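Fructokinase (Xylella fastidiosa Temecula1, PDB 3LJS) probably phosphorylates fructose at the expense of ATP, as a member of the PfkB family of carbohydrate kinases. Local coordinates at residues 215-227 with 234-246. Residues are numbered along the deposited sequence; the frame is centred on the assembly and turned at random.
Sequences VIQQLWQGRAQLL and GPVHWYTRTAGGE
Ile-216 reaches from helix 212-220 onto the ring of Tyr-239, its CD1 standing over the middle of one face, 4.0 Å from the centroid and only 6° off the ring normal. Leu-227 lies alongside the same tyrosine on the sheet, both side chains running the same way, and its CD2 comes within 3.8 Å of Tyr-239 CD2. Trp-220 extends this apolar layer: the benzo end of its indole, at CZ2, meets CB of Tyr-239, while CG of Arg-241 packs over one face of the six-membered ring. On the other side of the sheet, Leu-226 CD1 approaches Thr-240 CG2, and helix 281-286 touches both residues. Between these layers the strands pair antiparallel, Leu-227 N donating to Tyr-239 O at 2.8 Å and Tyr-239 N returning a bond to Leu-227 O.

The polar edge belongs to Arg-241. Its chain, extended from CG to NE (chi2 -177°, chi3 -176°), carries the guanidinium past the indole to the turn after the helix. There NE and NH2 grip Ala-224 O side-on, at 2.9 Å from NE and 2.8 Å from NH2, and NH2 also bonds Gly-222 O. The Gln-225 amide lies nearly parallel over one guanidinium face, NE2 being 3.5 Å from Arg-241 CZ. One water links Gly-222 O to Arg-241 NH1; a second bridges Gln-225 OE1 and Arg-241 N. Strands 226-230 and 237-240 thus form a beta hairpin packed under a helix, at the antiparallel end of the mixed sheet in the ribokinase-like alpha/beta fold; the ATP-binding residues Thr-230 and Asp-231 sit at the end of the first strand and just after it.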
loop_
_atom_site.group_PDB
_atom_site.type_symbol
_atom_site.label_atom_id
_atom_site.label_comp_id
_atom_site.label_asym_id
_atom_site.label_seq_id
_atom_site.Cartn_x
_atom_site.Cartn_y
_atom_site.Cartn_z
ATOM N N VAL B 215 -21.818 -26.583 -17.034
ATOM C CA VAL B 215 -21.774 -25.409 -16.165
ATOM C C VAL B 215 -23.092 -24.647 -16.259
ATOM O O VAL B 215 -23.685 -24.280 -15.246
ATOM C CB VAL B 215 -20.625 -24.456 -16.557
ATOM C CG1 VAL B 215 -20.725 -23.164 -15.750
ATOM C CG2 VAL B 215 -19.280 -25.126 -16.304
ATOM N N ILE B 216 -23.545 -24.415 -17.483
ATOM C CA ILE B 216 -24.789 -23.693 -17.710
ATOM C C ILE B 216 -25.973 -24.433 -17.090
ATOM O O ILE B 216 -26.835 -23.817 -16.465
ATOM C CB ILE B 216 -25.024 -23.467 -19.218
ATOM C CG1 ILE B 216 -23.916 -22.560 -19.766
ATOM C CG2 ILE B 216 -26.393 -22.845 -19.451
ATOM C CD1 ILE B 216 -23.967 -22.336 -21.264
ATOM N N GLN B 217 -26.008 -25.754 -17.248
ATOM C CA GLN B 217 -27.090 -26.542 -16.664
ATOM C C GLN B 217 -27.057 -26.431 -15.146
ATOM O O GLN B 217 -28.098 -26.404 -14.493
ATOM C CB GLN B 217 -26.980 -28.009 -17.085
ATOM C CG GLN B 217 -27.257 -28.241 -18.558
ATOM C CD GLN B 217 -28.556 -27.595 -19.005
ATOM O OE1 GLN B 217 -29.605 -27.789 -18.384
ATOM N NE2 GLN B 217 -28.497 -26.825 -20.085
ATOM N N GLN B 218 -25.857 -26.355 -14.583
ATOM C CA GLN B 218 -25.700 -26.230 -13.136
ATOM C C GLN B 218 -26.292 -24.897 -12.664
ATOM O O GLN B 218 -26.943 -24.823 -11.619
ATOM C CB GLN B 218 -24.216 -26.291 -12.761
ATOM C CG GLN B 218 -23.960 -26.341 -11.266
ATOM C CD GLN B 218 -24.326 -27.683 -10.671
ATOM O OE1 GLN B 218 -23.673 -28.696 -10.944
ATOM N NE2 GLN B 218 -25.379 -27.705 -9.860
ATOM N N LEU B 219 -26.059 -23.842 -13.440
ATOM C CA LEU B 219 -26.581 -22.523 -13.094
ATOM C C LEU B 219 -28.106 -22.532 -13.045
ATOM O O LEU B 219 -28.707 -21.920 -12.162
ATOM C CB LEU B 219 -26.112 -21.480 -14.112
ATOM C CG LEU B 219 -24.607 -21.211 -14.158
ATOM C CD1 LEU B 219 -24.314 -20.107 -15.165
ATOM C CD2 LEU B 219 -24.124 -20.804 -12.775
ATOM N N TRP B 220 -28.725 -23.232 -13.992
ATOM C CA TRP B 220 -30.182 -23.310 -14.054
ATOM C C TRP B 220 -30.770 -24.042 -12.842
ATOM O O TRP B 220 -31.976 -23.968 -12.593
ATOM C CB TRP B 220 -30.615 -24.013 -15.344
ATOM C CG TRP B 220 -30.215 -23.322 -16.633
ATOM C CD1 TRP B 220 -30.106 -23.907 -17.860
ATOM C CD2 TRP B 220 -29.933 -21.924 -16.832
ATOM N NE1 TRP B 220 -29.776 -22.971 -18.809
ATOM C CE2 TRP B 220 -29.661 -21.746 -18.209
ATOM C CE3 TRP B 220 -29.882 -20.807 -15.986
ATOM C CZ2 TRP B 220 -29.345 -20.494 -18.761
ATOM C CZ3 TRP B 220 -29.565 -19.559 -16.538
ATOM C CH2 TRP B 220 -29.302 -19.418 -17.912
ATOM N N GLN B 221 -29.918 -24.744 -12.093
ATOM C CA GLN B 221 -30.362 -25.467 -10.898
ATOM C C GLN B 221 -30.594 -24.481 -9.759
ATOM O O GLN B 221 -31.264 -24.800 -8.775
ATOM C CB GLN B 221 -29.311 -26.492 -10.458
ATOM C CG GLN B 221 -29.043 -27.582 -11.475
ATOM C CD GLN B 221 -30.298 -28.355 -11.826
ATOM O OE1 GLN B 221 -30.881 -29.038 -10.980
ATOM N NE2 GLN B 221 -30.729 -28.244 -13.076
ATOM N N GLY B 222 -30.025 -23.286 -9.894
ATOM C CA GLY B 222 -30.188 -22.271 -8.869
ATOM C C GLY B 222 -31.199 -21.202 -9.247
ATOM O O GLY B 222 -32.249 -21.497 -9.824
ATOM N N ARG B 223 -30.869 -19.954 -8.930
ATOM C CA ARG B 223 -31.736 -18.812 -9.212
ATOM C C ARG B 223 -31.541 -18.201 -10.611
ATOM O O ARG B 223 -32.425 -17.516 -11.116
ATOM C CB ARG B 223 -31.485 -17.698 -8.184
ATOM C CG ARG B 223 -31.696 -18.066 -6.717
ATOM C CD ARG B 223 -33.118 -17.751 -6.280
ATOM N NE ARG B 223 -33.536 -16.430 -6.741
ATOM C CZ ARG B 223 -34.803 -16.046 -6.848
ATOM N NH1 ARG B 223 -35.782 -16.881 -6.518
ATOM N NH2 ARG B 223 -35.096 -14.843 -7.321
ATOM N N ALA B 224 -30.384 -18.444 -11.224
ATOM C CA ALA B 224 -30.047 -17.869 -12.527
ATOM C C ALA B 224 -31.099 -17.961 -13.633
ATOM O O ALA B 224 -31.608 -19.035 -13.939
ATOM C CB ALA B 224 -28.730 -18.465 -13.026
ATOM N N GLN B 225 -31.394 -16.822 -14.251
ATOM C CA GLN B 225 -32.364 -16.768 -15.343
ATOM C C GLN B 225 -31.695 -16.219 -16.601
ATOM O O GLN B 225 -32.171 -16.431 -17.715
ATOM C CB GLN B 225 -33.552 -15.877 -14.957
ATOM C CG GLN B 225 -34.441 -16.433 -13.844
ATOM C CD GLN B 225 -35.192 -17.697 -14.251
ATOM O OE1 GLN B 225 -35.436 -17.939 -15.437
ATOM N NE2 GLN B 225 -35.579 -18.497 -13.265
ATOM N N LEU B 226 -30.583 -15.512 -16.419
ATOM C CA LEU B 226 -29.856 -14.931 -17.548
ATOM C C LEU B 226 -28.353 -15.047 -17.339
ATOM O O LEU B 226 -27.844 -14.689 -16.278
ATOM C CB LEU B 226 -30.217 -13.454 -17.708
ATOM C CG LEU B 226 -29.415 -12.678 -18.762
ATOM C CD1 LEU B 226 -29.777 -13.161 -20.165
ATOM C CD2 LEU B 226 -29.716 -11.190 -18.626
ATOM N N LEU B 227 -27.650 -15.537 -18.358
ATOM C CA LEU B 227 -26.197 -15.691 -18.292
ATOM C C LEU B 227 -25.505 -14.991 -19.455
ATOM O O LEU B 227 -25.888 -15.164 -20.609
ATOM C CB LEU B 227 -25.810 -17.178 -18.319
ATOM C CG LEU B 227 -24.335 -17.495 -18.627
ATOM C CD1 LEU B 227 -23.439 -17.078 -17.450
ATOM C CD2 LEU B 227 -24.183 -18.993 -18.900
ATOM N N GLY B 234 -14.415 -9.931 -28.169
ATOM C CA GLY B 234 -15.470 -8.967 -27.908
ATOM C C GLY B 234 -16.919 -9.420 -28.014
ATOM O O GLY B 234 -17.773 -8.830 -27.354
ATOM N N PRO B 235 -17.245 -10.445 -28.825
ATOM C CA PRO B 235 -18.638 -10.903 -28.954
ATOM C C PRO B 235 -19.214 -11.523 -27.679
ATOM O O PRO B 235 -18.754 -12.574 -27.237
ATOM C CB PRO B 235 -18.564 -11.922 -30.091
ATOM C CG PRO B 235 -17.383 -11.465 -30.886
ATOM C CD PRO B 235 -16.390 -11.123 -29.812
ATOM N N VAL B 236 -20.221 -10.884 -27.094
ATOM C CA VAL B 236 -20.829 -11.408 -25.876
ATOM C C VAL B 236 -22.012 -12.320 -26.195
ATOM O O VAL B 236 -22.878 -11.975 -26.999
ATOM C CB VAL B 236 -21.307 -10.266 -24.951
ATOM C CG1 VAL B 236 -21.995 -10.839 -23.722
ATOM C CG2 VAL B 236 -20.118 -9.408 -24.537
ATOM N N HIS B 237 -22.027 -13.494 -25.574
ATOM C CA HIS B 237 -23.104 -14.453 -25.773
ATOM C C HIS B 237 -24.032 -14.409 -24.569
ATOM O O HIS B 237 -23.574 -14.241 -23.437
ATOM C CB HIS B 237 -22.551 -15.875 -25.913
ATOM C CG HIS B 237 -21.692 -16.079 -27.121
ATOM N ND1 HIS B 237 -20.495 -15.421 -27.305
ATOM C CD2 HIS B 237 -21.857 -16.872 -28.207
ATOM C CE1 HIS B 237 -19.959 -15.799 -28.453
ATOM N NE2 HIS B 237 -20.766 -16.679 -29.021
ATOM N N TRP B 238 -25.330 -14.548 -24.809
ATOM C CA TRP B 238 -26.293 -14.558 -23.716
ATOM C C TRP B 238 -27.067 -15.869 -23.754
ATOM O O TRP B 238 -27.254 -16.455 -24.820
ATOM C CB TRP B 238 -27.260 -13.370 -23.811
ATOM C CG TRP B 238 -28.116 -13.343 -25.049
ATOM C CD1 TRP B 238 -27.884 -12.631 -26.191
ATOM C CD2 TRP B 238 -29.350 -14.037 -25.253
ATOM N NE1 TRP B 238 -28.902 -12.836 -27.093
ATOM C CE2 TRP B 238 -29.814 -13.698 -26.543
ATOM C CE3 TRP B 238 -30.111 -14.916 -24.470
ATOM C CZ2 TRP B 238 -31.010 -14.207 -27.070
ATOM C CZ3 TRP B 238 -31.302 -15.423 -24.995
ATOM C CH2 TRP B 238 -31.735 -15.065 -26.282
ATOM N N TYR B 239 -27.494 -16.329 -22.582
ATOM C CA TYR B 239 -28.244 -17.574 -22.450
ATOM C C TYR B 239 -29.349 -17.402 -21.414
ATOM O O TYR B 239 -29.159 -16.721 -20.405
ATOM C CB TYR B 239 -27.340 -18.702 -21.951
ATOM C CG TYR B 239 -26.118 -18.978 -22.791
ATOM C CD1 TYR B 239 -26.147 -19.929 -23.811
ATOM C CD2 TYR B 239 -24.927 -18.290 -22.561
ATOM C CE1 TYR B 239 -25.010 -20.192 -24.581
ATOM C CE2 TYR B 239 -23.791 -18.542 -23.323
ATOM C CZ TYR B 239 -23.840 -19.490 -24.329
ATOM O OH TYR B 239 -22.717 -19.726 -25.082
ATOM N N THR B 240 -30.497 -18.020 -21.673
ATOM C CA THR B 240 -31.616 -18.011 -20.733
ATOM C C THR B 240 -32.017 -19.474 -20.677
ATOM O O THR B 240 -31.440 -20.296 -21.392
ATOM C CB THR B 240 -32.826 -17.188 -21.234
ATOM O OG1 THR B 240 -33.337 -17.772 -22.439
ATOM C CG2 THR B 240 -32.425 -15.747 -21.486
ATOM N N ARG B 241 -32.992 -19.818 -19.848
ATOM C CA ARG B 241 -33.398 -21.216 -19.772
ATOM C C ARG B 241 -34.165 -21.674 -21.010
ATOM O O ARG B 241 -34.429 -22.861 -21.166
ATOM C CB ARG B 241 -34.240 -21.461 -18.515
ATOM C CG ARG B 241 -33.487 -21.134 -17.240
ATOM C CD ARG B 241 -34.288 -21.439 -15.985
ATOM N NE ARG B 241 -33.546 -21.006 -14.807
ATOM C CZ ARG B 241 -33.759 -21.450 -13.572
ATOM N NH1 ARG B 241 -34.704 -22.355 -13.341
ATOM N NH2 ARG B 241 -33.021 -20.985 -12.566
ATOM N N THR B 242 -34.500 -20.743 -21.899
ATOM C CA THR B 242 -35.256 -21.088 -23.102
ATOM C C THR B 242 -34.540 -20.850 -24.429
ATOM O O THR B 242 -34.978 -21.351 -25.465
ATOM C CB THR B 242 -36.602 -20.329 -23.144
ATOM O OG1 THR B 242 -36.366 -18.920 -23.026
ATOM C CG2 THR B 242 -37.511 -20.785 -22.009
ATOM N N ALA B 243 -33.444 -20.094 -24.414
ATOM C CA ALA B 243 -32.724 -19.820 -25.655
ATOM C C ALA B 243 -31.333 -19.236 -25.429
ATOM O O ALA B 243 -30.873 -19.106 -24.295
ATOM C CB ALA B 243 -33.540 -18.870 -26.525
ATOM N N GLY B 244 -30.676 -18.883 -26.530
ATOM C CA GLY B 244 -29.351 -18.299 -26.468
ATOM C C GLY B 244 -29.102 -17.466 -27.711
ATOM O O GLY B 244 -29.721 -17.698 -28.755
ATOM N N GLY B 245 -28.208 -16.488 -27.607
ATOM C CA GLY B 245 -27.910 -15.655 -28.758
ATOM C C GLY B 245 -26.653 -14.826 -28.583
ATOM O O GLY B 245 -25.832 -15.106 -27.706
ATOM N N GLU B 246 -26.524 -13.795 -29.415
ATOM C CA GLU B 246 -25.376 -12.898 -29.398
ATOM C C GLU B 246 -25.772 -11.465 -29.037
ATOM O O GLU B 246 -26.927 -11.053 -29.194
ATOM C CB GLU B 246 -24.709 -12.864 -30.772
ATOM C CG GLU B 246 -24.444 -14.217 -31.397
ATOM C CD GLU B 246 -23.616 -15.111 -30.510
ATOM O OE1 GLU B 246 -22.614 -14.620 -29.947
ATOM O OE2 GLU B 246 -23.963 -16.305 -30.385
HETATM O O HOH W 1 -34.191 -23.587 -10.472
HETATM O O HOH W 2 -34.309 -17.740 -18.096
#